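Long-range contacts in DUF6836 domain-containing protein (Clostridium leptum, PDB 4PW1), which is of unknown function, an orphan protein whose unusual fold is a nine-stranded antiparallel beta sheet surrounded by alpha helices: residues Tyr29-Tyr34 with Leu107-Tyr112; Lys84-Thr89 with Tyr96-Ala101; Tyr202-Leu207 with Val246-Lys251. All blocks are in the same frame, centred on the assembly; numbering follows the deposited sequence.

Interaction 1. Residues Tyr29-Tyr34 with Leu107-Tyr112; sequences YPWNLY and LCYFSY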
loop_
_atom_site.group_PDB
_atom_site.type_symbol
_atom_site.label_atom_id
_atom_site.label_comp_id
_atom_site.label_asym_id
_atom_site.label_seq_id
_atom_site.Cartn_x
_atom_site.Cartn_y
_atom_site.Cartn_z
ATOM N N TYR B 29 5.952 -5.919 -3.417
ATOM C CA TYR B 29 6.358 -7.312 -3.375
ATOM C C TYR B 29 7.896 -7.350 -3.297
ATOM O O TYR B 29 8.570 -6.588 -3.995
ATOM C CB TYR B 29 5.806 -8.085 -4.583
ATOM C CG TYR B 29 6.339 -9.513 -4.645
ATOM C CD1 TYR B 29 5.696 -10.560 -3.952
ATOM C CD2 TYR B 29 7.520 -9.791 -5.347
ATOM C CE1 TYR B 29 6.185 -11.850 -3.987
ATOM C CE2 TYR B 29 8.020 -11.082 -5.389
ATOM C CZ TYR B 29 7.364 -12.094 -4.719
ATOM O OH TYR B 29 7.917 -13.325 -4.722
ATOM N N PRO B 30 8.454 -8.182 -2.406
ATOM C CA PRO B 30 7.841 -9.150 -1.516
ATOM C C PRO B 30 7.786 -8.688 -0.047
ATOM O O PRO B 30 7.625 -9.520 0.847
ATOM C CB PRO B 30 8.794 -10.353 -1.636
ATOM C CG PRO B 30 10.139 -9.701 -1.703
ATOM C CD PRO B 30 9.912 -8.386 -2.460
ATOM N N TRP B 31 7.873 -7.389 0.188
ATOM C CA TRP B 31 7.848 -6.857 1.547
ATOM C C TRP B 31 6.523 -7.117 2.237
ATOM O O TRP B 31 6.479 -7.129 3.454
ATOM C CB TRP B 31 8.265 -5.382 1.593
ATOM C CG TRP B 31 9.688 -5.249 1.122
ATOM C CD1 TRP B 31 10.112 -4.956 -0.128
ATOM C CD2 TRP B 31 10.853 -5.523 1.883
ATOM N NE1 TRP B 31 11.481 -4.960 -0.174
ATOM C CE2 TRP B 31 11.958 -5.315 1.049
ATOM C CE3 TRP B 31 11.074 -5.922 3.201
ATOM C CZ2 TRP B 31 13.257 -5.521 1.476
ATOM C CZ3 TRP B 31 12.372 -6.075 3.641
ATOM C CH2 TRP B 31 13.438 -5.876 2.781
ATOM N N ASN B 32 5.477 -7.407 1.486
ATOM C CA ASN B 32 4.217 -7.828 2.086
ATOM C C ASN B 32 4.360 -9.175 2.799
ATOM O O ASN B 32 3.531 -9.523 3.630
ATOM C CB ASN B 32 3.105 -7.925 1.033
ATOM C CG ASN B 32 3.524 -8.804 -0.146
ATOM O OD1 ASN B 32 4.604 -8.620 -0.724
ATOM N ND2 ASN B 32 2.698 -9.755 -0.490
ATOM N N LEU B 33 5.383 -9.942 2.458
ATOM C CA LEU B 33 5.571 -11.262 3.059
ATOM C C LEU B 33 6.574 -11.233 4.188
ATOM O O LEU B 33 6.791 -12.237 4.822
ATOM C CB LEU B 33 6.026 -12.247 1.992
ATOM C CG LEU B 33 5.050 -12.390 0.817
ATOM C CD1 LEU B 33 5.637 -13.314 -0.230
ATOM C CD2 LEU B 33 3.686 -12.922 1.262
ATOM N N TYR B 34 7.184 -10.072 4.440
ATOM C CA TYR B 34 8.185 -9.913 5.475
ATOM C C TYR B 34 7.480 -9.920 6.834
ATOM O O TYR B 34 6.476 -9.208 7.015
ATOM C CB TYR B 34 8.895 -8.589 5.273
ATOM C CG TYR B 34 9.955 -8.273 6.275
ATOM C CD1 TYR B 34 11.253 -8.765 6.116
ATOM C CD2 TYR B 34 9.667 -7.502 7.404
ATOM C CE1 TYR B 34 12.216 -8.502 7.046
ATOM C CE2 TYR B 34 10.636 -7.223 8.320
ATOM C CZ TYR B 34 11.903 -7.734 8.135
ATOM O OH TYR B 34 12.886 -7.486 9.064
ATOM N N LEU B 107 16.275 -11.812 -8.342
ATOM C CA LEU B 107 16.168 -10.495 -7.739
ATOM C C LEU B 107 14.805 -9.934 -8.061
ATOM O O LEU B 107 14.499 -9.688 -9.210
ATOM C CB LEU B 107 17.252 -9.540 -8.260
ATOM C CG LEU B 107 17.246 -8.130 -7.669
ATOM C CD1 LEU B 107 17.608 -8.177 -6.168
ATOM C CD2 LEU B 107 18.235 -7.228 -8.384
ATOM N N CYS B 108 13.990 -9.739 -7.037
ATOM C CA CYS B 108 12.612 -9.248 -7.226
ATOM C C CYS B 108 12.383 -7.875 -6.617
ATOM O O CYS B 108 11.325 -7.294 -6.786
ATOM C CB CYS B 108 11.622 -10.267 -6.647
ATOM S SG CYS B 108 11.805 -10.654 -4.893
ATOM N N TYR B 109 13.366 -7.370 -5.873
ATOM C CA TYR B 109 13.283 -6.068 -5.279
ATOM C C TYR B 109 14.669 -5.479 -5.058
ATOM O O TYR B 109 15.545 -6.146 -4.560
ATOM C CB TYR B 109 12.461 -6.082 -3.978
ATOM C CG TYR B 109 12.247 -4.694 -3.415
ATOM C CD1 TYR B 109 13.304 -3.997 -2.807
ATOM C CD2 TYR B 109 11.042 -4.049 -3.557
ATOM C CE1 TYR B 109 13.125 -2.715 -2.346
ATOM C CE2 TYR B 109 10.849 -2.748 -3.105
ATOM C CZ TYR B 109 11.878 -2.109 -2.498
ATOM O OH TYR B 109 11.707 -0.847 -2.071
ATOM N N PHE B 110 14.849 -4.230 -5.495
ATOM C CA PHE B 110 16.039 -3.435 -5.227
ATOM C C PHE B 110 15.644 -1.971 -5.045
ATOM O O PHE B 110 14.889 -1.456 -5.830
ATOM C CB PHE B 110 17.007 -3.520 -6.409
ATOM C CG PHE B 110 18.232 -2.666 -6.235
ATOM C CD1 PHE B 110 18.252 -1.349 -6.644
ATOM C CD2 PHE B 110 19.363 -3.181 -5.637
ATOM C CE1 PHE B 110 19.385 -0.567 -6.470
ATOM C CE2 PHE B 110 20.471 -2.398 -5.423
ATOM C CZ PHE B 110 20.488 -1.086 -5.838
ATOM N N SER B 111 16.161 -1.293 -4.030
ATOM C CA SER B 111 16.046 0.147 -3.983
ATOM C C SER B 111 17.252 0.756 -3.263
ATOM O O SER B 111 17.795 0.185 -2.264
ATOM C CB SER B 111 14.726 0.557 -3.297
ATOM O OG SER B 111 14.833 0.315 -1.903
ATOM N N TYR B 112 17.648 1.924 -3.762
ATOM C CA TYR B 112 18.816 2.665 -3.336
ATOM C C TYR B 112 18.389 4.116 -3.138
ATOM O O TYR B 112 18.244 4.861 -4.098
ATOM C CB TYR B 112 19.838 2.555 -4.455
ATOM C CG TYR B 112 21.181 3.202 -4.261
ATOM C CD1 TYR B 112 22.187 2.560 -3.554
ATOM C CD2 TYR B 112 21.479 4.399 -4.881
ATOM C CE1 TYR B 112 23.450 3.133 -3.432
ATOM C CE2 TYR B 112 22.738 4.982 -4.771
ATOM C CZ TYR B 112 23.730 4.332 -4.060
ATOM O OH TYR B 112 24.957 4.896 -3.961
#

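Interaction 2. Residues Lys84-Thr89 with Tyr96-Ala101; sequences KDMALT and YLVNMA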
loop_
_atom_site.group_PDB
_atom_site.type_symbol
_atom_site.label_atom_id
_atom_site.label_comp_id
_atom_site.label_asym_id
_atom_site.label_seq_id
_atom_site.Cartn_x
_atom_site.Cartn_y
_atom_site.Cartn_z
ATOM N N LYS B 84 17.186 -5.635 4.548
ATOM C CA LYS B 84 16.325 -4.539 4.961
ATOM C C LYS B 84 17.124 -3.378 5.519
ATOM O O LYS B 84 17.832 -3.516 6.497
ATOM C CB LYS B 84 15.345 -4.983 6.031
ATOM C CG LYS B 84 14.201 -3.977 6.279
ATOM C CD LYS B 84 13.431 -4.417 7.519
ATOM C CE LYS B 84 12.063 -3.790 7.621
ATOM N NZ LYS B 84 12.171 -2.335 7.717
ATOM N N ASP B 85 16.938 -2.209 4.905
ATOM C CA ASP B 85 17.503 -0.952 5.379
ATOM C C ASP B 85 18.981 -1.047 5.735
ATOM O O ASP B 85 19.401 -0.604 6.789
ATOM C CB ASP B 85 16.668 -0.397 6.540
ATOM C CG ASP B 85 15.296 0.064 6.105
ATOM O OD1 ASP B 85 15.091 0.443 4.921
ATOM O OD2 ASP B 85 14.389 0.068 6.989
HETATM N N MSE B 86 19.806 -1.548 4.811
HETATM C CA MSE B 86 21.235 -1.451 4.983
HETATM C C MSE B 86 21.661 0.006 4.789
HETATM O O MSE B 86 21.384 0.618 3.739
HETATM C CB MSE B 86 21.988 -2.370 4.012
HETATM C CG MSE B 86 23.463 -2.255 4.201
HETATM SE SE MSE B 86 24.386 -3.455 2.955
HETATM C CE MSE B 86 23.987 -2.714 1.235
ATOM N N ALA B 87 22.364 0.553 5.786
ATOM C CA ALA B 87 22.757 1.954 5.826
ATOM C C ALA B 87 24.127 2.107 5.232
ATOM O O ALA B 87 25.047 1.436 5.654
ATOM C CB ALA B 87 22.756 2.510 7.281
ATOM N N LEU B 88 24.271 2.943 4.213
ATOM C CA LEU B 88 25.589 3.235 3.627
ATOM C C LEU B 88 25.808 4.747 3.586
ATOM O O LEU B 88 24.856 5.506 3.374
ATOM C CB LEU B 88 25.661 2.724 2.173
ATOM C CG LEU B 88 25.497 1.233 1.958
ATOM C CD1 LEU B 88 25.557 0.951 0.467
ATOM C CD2 LEU B 88 26.596 0.436 2.658
ATOM N N THR B 89 27.060 5.169 3.699
ATOM C CA THR B 89 27.439 6.551 3.540
ATOM C C THR B 89 28.433 6.665 2.382
ATOM O O THR B 89 29.448 6.041 2.403
ATOM C CB THR B 89 28.035 7.102 4.844
ATOM O OG1 THR B 89 27.038 7.044 5.858
ATOM C CG2 THR B 89 28.435 8.560 4.693
ATOM N N TYR B 96 22.500 6.613 2.399
ATOM C CA TYR B 96 21.544 5.792 1.680
ATOM C C TYR B 96 21.006 4.653 2.524
ATOM O O TYR B 96 21.655 4.187 3.439
ATOM C CB TYR B 96 22.213 5.178 0.472
ATOM C CG TYR B 96 22.586 6.164 -0.559
ATOM C CD1 TYR B 96 23.814 6.797 -0.501
ATOM C CD2 TYR B 96 21.722 6.475 -1.595
ATOM C CE1 TYR B 96 24.183 7.716 -1.446
ATOM C CE2 TYR B 96 22.076 7.417 -2.553
ATOM C CZ TYR B 96 23.325 8.023 -2.469
ATOM O OH TYR B 96 23.780 8.940 -3.386
ATOM N N LEU B 97 19.787 4.237 2.222
ATOM C CA LEU B 97 19.278 2.939 2.654
ATOM C C LEU B 97 19.146 2.101 1.397
ATOM O O LEU B 97 18.575 2.548 0.389
ATOM C CB LEU B 97 17.914 3.073 3.354
ATOM C CG LEU B 97 17.917 3.732 4.727
ATOM C CD1 LEU B 97 16.510 3.849 5.308
ATOM C CD2 LEU B 97 18.844 2.986 5.702
ATOM N N VAL B 98 19.703 0.910 1.459
ATOM C CA VAL B 98 19.541 -0.089 0.440
ATOM C C VAL B 98 18.620 -1.197 0.950
ATOM O O VAL B 98 18.834 -1.738 2.043
ATOM C CB VAL B 98 20.857 -0.742 0.080
ATOM C CG1 VAL B 98 20.666 -1.837 -0.970
ATOM C CG2 VAL B 98 21.833 0.294 -0.399
ATOM N N ASN B 99 17.641 -1.547 0.130
ATOM C CA ASN B 99 16.754 -2.668 0.376
ATOM C C ASN B 99 16.805 -3.607 -0.817
ATOM O O ASN B 99 16.806 -3.157 -1.972
ATOM C CB ASN B 99 15.328 -2.184 0.605
ATOM C CG ASN B 99 15.152 -1.625 1.991
ATOM O OD1 ASN B 99 14.927 -2.370 2.939
ATOM N ND2 ASN B 99 15.413 -0.343 2.143
HETATM N N MSE B 100 16.839 -4.911 -0.546
HETATM C CA MSE B 100 16.812 -5.894 -1.596
HETATM C C MSE B 100 16.113 -7.118 -1.173
HETATM O O MSE B 100 16.012 -7.409 -0.001
HETATM C CB MSE B 100 18.235 -6.380 -2.009
HETATM C CG MSE B 100 19.084 -5.236 -2.437
HETATM SE SE MSE B 100 20.905 -5.901 -3.098
HETATM C CE MSE B 100 20.328 -7.152 -4.201
ATOM N N ALA B 101 15.624 -7.864 -2.149
ATOM C CA ALA B 101 15.043 -9.169 -1.862
ATOM C C ALA B 101 15.202 -10.087 -3.044
ATOM O O ALA B 101 15.111 -9.652 -4.199
ATOM C CB ALA B 101 13.587 -9.059 -1.515
#

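Interaction 3. Residues Tyr202-Leu207 with Val246-Lys251; sequences YTIWEL and VGFSLK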
loop_
_atom_site.group_PDB
_atom_site.type_symbol
_atom_site.label_atom_id
_atom_site.label_comp_id
_atom_site.label_asym_id
_atom_site.label_seq_id
_atom_site.Cartn_x
_atom_site.Cartn_y
_atom_site.Cartn_z
ATOM N N TYR B 202 14.195 -9.974 -19.648
ATOM C CA TYR B 202 13.170 -9.955 -20.681
ATOM C C TYR B 202 11.811 -9.527 -20.062
ATOM O O TYR B 202 11.096 -8.701 -20.611
ATOM C CB TYR B 202 13.044 -11.308 -21.401
ATOM C CG TYR B 202 11.937 -11.255 -22.406
ATOM C CD1 TYR B 202 12.155 -10.741 -23.672
ATOM C CD2 TYR B 202 10.644 -11.622 -22.057
ATOM C CE1 TYR B 202 11.114 -10.599 -24.575
ATOM C CE2 TYR B 202 9.586 -11.472 -22.944
ATOM C CZ TYR B 202 9.832 -10.959 -24.194
ATOM O OH TYR B 202 8.821 -10.830 -25.101
ATOM N N THR B 203 11.442 -10.107 -18.928
ATOM C CA THR B 203 10.135 -9.807 -18.346
ATOM C C THR B 203 10.016 -8.316 -18.003
ATOM O O THR B 203 9.000 -7.690 -18.257
ATOM C CB THR B 203 9.902 -10.629 -17.076
ATOM O OG1 THR B 203 9.901 -11.997 -17.424
ATOM C CG2 THR B 203 8.555 -10.299 -16.406
ATOM N N ILE B 204 11.073 -7.749 -17.463
ATOM C CA ILE B 204 11.051 -6.346 -17.096
ATOM C C ILE B 204 10.853 -5.476 -18.340
ATOM O O ILE B 204 10.001 -4.570 -18.373
ATOM C CB ILE B 204 12.358 -5.975 -16.331
ATOM C CG1 ILE B 204 12.391 -6.694 -14.974
ATOM C CG2 ILE B 204 12.445 -4.495 -16.111
ATOM C CD1 ILE B 204 13.773 -6.699 -14.337
ATOM N N TRP B 205 11.632 -5.771 -19.378
ATOM C CA TRP B 205 11.525 -5.045 -20.615
ATOM C C TRP B 205 10.148 -5.173 -21.231
ATOM O O TRP B 205 9.542 -4.167 -21.655
ATOM C CB TRP B 205 12.615 -5.579 -21.541
ATOM C CG TRP B 205 12.717 -5.010 -22.867
ATOM C CD1 TRP B 205 13.382 -3.866 -23.227
ATOM C CD2 TRP B 205 12.152 -5.543 -24.052
ATOM N NE1 TRP B 205 13.295 -3.686 -24.594
ATOM C CE2 TRP B 205 12.537 -4.698 -25.118
ATOM C CE3 TRP B 205 11.404 -6.691 -24.344
ATOM C CZ2 TRP B 205 12.200 -4.986 -26.443
ATOM C CZ3 TRP B 205 11.015 -6.930 -25.659
ATOM C CH2 TRP B 205 11.417 -6.088 -26.685
ATOM N N GLU B 206 9.649 -6.408 -21.301
ATOM C CA GLU B 206 8.369 -6.669 -21.923
ATOM C C GLU B 206 7.198 -5.976 -21.175
ATOM O O GLU B 206 6.255 -5.490 -21.801
ATOM C CB GLU B 206 8.085 -8.166 -22.015
ATOM C CG GLU B 206 6.824 -8.505 -22.795
ATOM C CD GLU B 206 6.457 -9.963 -22.683
ATOM O OE1 GLU B 206 6.103 -10.315 -21.547
ATOM O OE2 GLU B 206 6.544 -10.761 -23.684
ATOM N N LEU B 207 7.247 -5.950 -19.856
ATOM C CA LEU B 207 6.207 -5.249 -19.132
ATOM C C LEU B 207 6.158 -3.776 -19.467
ATOM O O LEU B 207 5.063 -3.225 -19.740
ATOM C CB LEU B 207 6.414 -5.364 -17.651
ATOM C CG LEU B 207 5.961 -6.699 -17.113
ATOM C CD1 LEU B 207 6.540 -6.849 -15.716
ATOM C CD2 LEU B 207 4.449 -6.806 -17.149
ATOM N N VAL B 246 15.472 4.509 -9.151
ATOM C CA VAL B 246 16.339 4.129 -8.051
ATOM C C VAL B 246 15.997 2.762 -7.480
ATOM O O VAL B 246 16.583 2.328 -6.508
ATOM C CB VAL B 246 16.370 5.198 -6.941
ATOM C CG1 VAL B 246 16.938 6.497 -7.493
ATOM C CG2 VAL B 246 14.976 5.419 -6.380
ATOM N N GLY B 247 15.041 2.089 -8.081
ATOM C CA GLY B 247 14.646 0.771 -7.643
ATOM C C GLY B 247 13.544 0.161 -8.452
ATOM O O GLY B 247 12.996 0.797 -9.351
ATOM N N PHE B 248 13.206 -1.080 -8.118
ATOM C CA PHE B 248 12.116 -1.774 -8.712
ATOM C C PHE B 248 11.637 -2.908 -7.834
ATOM O O PHE B 248 12.330 -3.338 -6.933
ATOM C CB PHE B 248 12.472 -2.360 -10.095
ATOM C CG PHE B 248 13.340 -3.590 -10.021
ATOM C CD1 PHE B 248 14.711 -3.481 -9.888
ATOM C CD2 PHE B 248 12.783 -4.867 -10.083
ATOM C CE1 PHE B 248 15.510 -4.623 -9.802
ATOM C CE2 PHE B 248 13.579 -6.008 -9.975
ATOM C CZ PHE B 248 14.952 -5.875 -9.830
ATOM N N SER B 249 10.432 -3.383 -8.142
ATOM C CA SER B 249 9.817 -4.547 -7.529
ATOM C C SER B 249 9.211 -5.309 -8.675
ATOM O O SER B 249 8.461 -4.727 -9.469
ATOM C CB SER B 249 8.675 -4.145 -6.580
ATOM O OG SER B 249 7.907 -5.294 -6.201
ATOM N N LEU B 250 9.495 -6.599 -8.752
ATOM C CA LEU B 250 8.932 -7.461 -9.797
ATOM C C LEU B 250 8.281 -8.682 -9.179
ATOM O O LEU B 250 8.902 -9.389 -8.390
ATOM C CB LEU B 250 10.044 -7.919 -10.761
ATOM C CG LEU B 250 9.628 -8.995 -11.775
ATOM C CD1 LEU B 250 8.605 -8.422 -12.712
ATOM C CD2 LEU B 250 10.836 -9.533 -12.539
ATOM N N LYS B 251 7.008 -8.887 -9.483
ATOM C CA LYS B 251 6.279 -10.047 -8.996
ATOM C C LYS B 251 5.722 -10.844 -10.179
ATOM O O LYS B 251 4.846 -10.359 -10.890
ATOM C CB LYS B 251 5.110 -9.617 -8.123
ATOM C CG LYS B 251 4.313 -10.793 -7.596
ATOM C CD LYS B 251 3.111 -10.305 -6.790
ATOM C CE LYS B 251 2.356 -11.475 -6.234
ATOM N NZ LYS B 251 1.580 -10.995 -5.080
#

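Interaction 1. Residues Tyr29-Tyr34 with Leu107-Tyr112
A T-shaped aromatic contact between Trp31 and Tyr109 leads this packing of the loop between strands 24-28 and 39-40 against a central strand, 106-114. The five-membered ring of Trp31 and the Tyr109 ring have centroids 4.3 Å apart and planes at 83°. Trp31 NE1 makes the approach, lying over the middle of one tyrosine face and 3.3 Å from Tyr109 CG. A chi1 of -174° swings the Tyr109 ring away from its own backbone N and turns one face to the loop. Pro30, which follows a cis peptide bond, fills the next position: its CD lies 3.8 Å from Tyr109 CB and its CG 3.7 Å from Cys108 SG. The sulfur also meets the Tyr29 ring obliquely, 3.8 Å from Tyr29 CE2, while Pro30 CB covers a face of that ring. Successive strand residues can both point at the loop because Cys108 and Tyr109 form a classic beta bulge opposite Ala101. Beyond the two segments, Tyr29 OH bonds to Asp103 and Tyr29 O to Ser249 OG; backbone bonds from Tyr29 reach the second subunit. Between the segments themselves the attachment is apolar and aromatic, with geometry consistent with an N-H...pi interaction from the indole, whereas the directional polar bonds of Tyr29 run to other strands and to the partner chain.

Interaction 2. Residues Lys84-Thr89 with Tyr96-Ala101
Met86 and Val98 form an antiparallel hydrogen-bonded pair, with bonds of 2.9 Å from Met86 N to Val98 O and 2.8 Å from Val98 N to Met86 O. Leu88 and Tyr96 repeat this arrangement, and Ala87 with Leu97 is the non-hydrogen-bonded pair between them. On the face carrying Met86, Leu88, Tyr96 and Val98 the packing is tight and buried. Met86, a selenomethionine, lies alongside Val98 and bends at its last torsion (chi3 66°), bringing CE to 3.9 Å from Val98 CB, while Leu88 CD1 crosses over to Val98 CG2 at the same separation.

The opposite face is looser: the side chains of exposed Ala87 and Leu97 come no closer than 4.2 Å, CB to CD2. Farther along, the regular bonding gives way at Asp85, whose positive phi (47°) accompanies a one-residue shift in pairing, so that Lys84 lies nearest Asn99. Here the Asn99 amide supplies the bonds: its OD1 accepts Asp85 N at 2.8 Å, the donor standing above the carbonyl plane, and its ND2 gives a bond of 2.9 Å to Asp85 OD1, on the anti side of the carboxylate. Gripped at both ends, the amide is fixed in rotation, its plane 84° from the carboxylate. A weak, long salt bridge from Lys84 NZ reaches the other carboxylate oxygen, Asp85 OD2.

The hairpin lies in the larger sheet: Leu97 and Asn99 bond through their backbones to strand 106-114, the Tyr96 ring stacks on Tyr112, and Met86 and Leu88 pack beneath helix 44-58 at Val54.

Interaction 3. Residues Tyr202-Leu207 with Val246-Lys251
Helix 202-207 crosses strand 246-251 nearly at right angles, their directions 100° apart and their axes 10.3 Å from each other at closest approach. The backbones are nearest at Ile204 and Leu250, whose CA atoms lie 7.7 Å apart, a spacing bridged by side chains. Leu250 is the main point of contact, its two methyls meeting different helix residues. Leu250 CD1 reaches Leu207 CD1 at 4.0 Å and Thr203 CG2 at 4.1 Å, whereas Leu250 CD2 touches Ile204 CG1 at 4.1 Å. The first torsion of Leu250 sets CG opposite its nitrogen (chi1 171°), and the fork spreads beneath the helix from there. Thr203, Ile204 and Leu207 form one helical face, in the order i, i+1, i+4, laid against the sheet, in a fold whose antiparallel sheet is surrounded by helices. Ile204 CD1 extends farther, to 4.4 Å from Phe248 CE2, approaching that ring obliquely. Phe248 and Leu250, two apart on the strand, point to the helix side; Ser249 between them turns the other way. Thr203 OG1 bonds to Tyr252 OH just beyond the strand, leaving the threonine methyl to the apolar contact. Met234 of the adjacent strand 233-239 packs against both Ile204 and Leu207, and Phe248 rests on Leu107 and Phe110 of strand 106-114.

Overall arrangement
From the N terminus, the chain first passes through residues 29-34, whose partner strand arrives only at 107-112; interaction 1 thus closes a long loop. Nested within it is interaction 2, the short hairpin closure between 84-89 and 96-101. Interaction 3 follows in series, closing a second loop that runs from helix 198-210 through strands 214-218, 221-227 and 233-239 to the C-terminal strand. All three reach the same sheet: strand 106-114 lies between 95-103 and 244-251, so interaction 1 touches both others, through Ser111 N to Asn99 O and Cys108 O to Leu250 N. Interactions 2 and 3, with centres about 20 Å apart, do not touch and lie on opposite sides of the chain's centre, in different DUF6836 ranges.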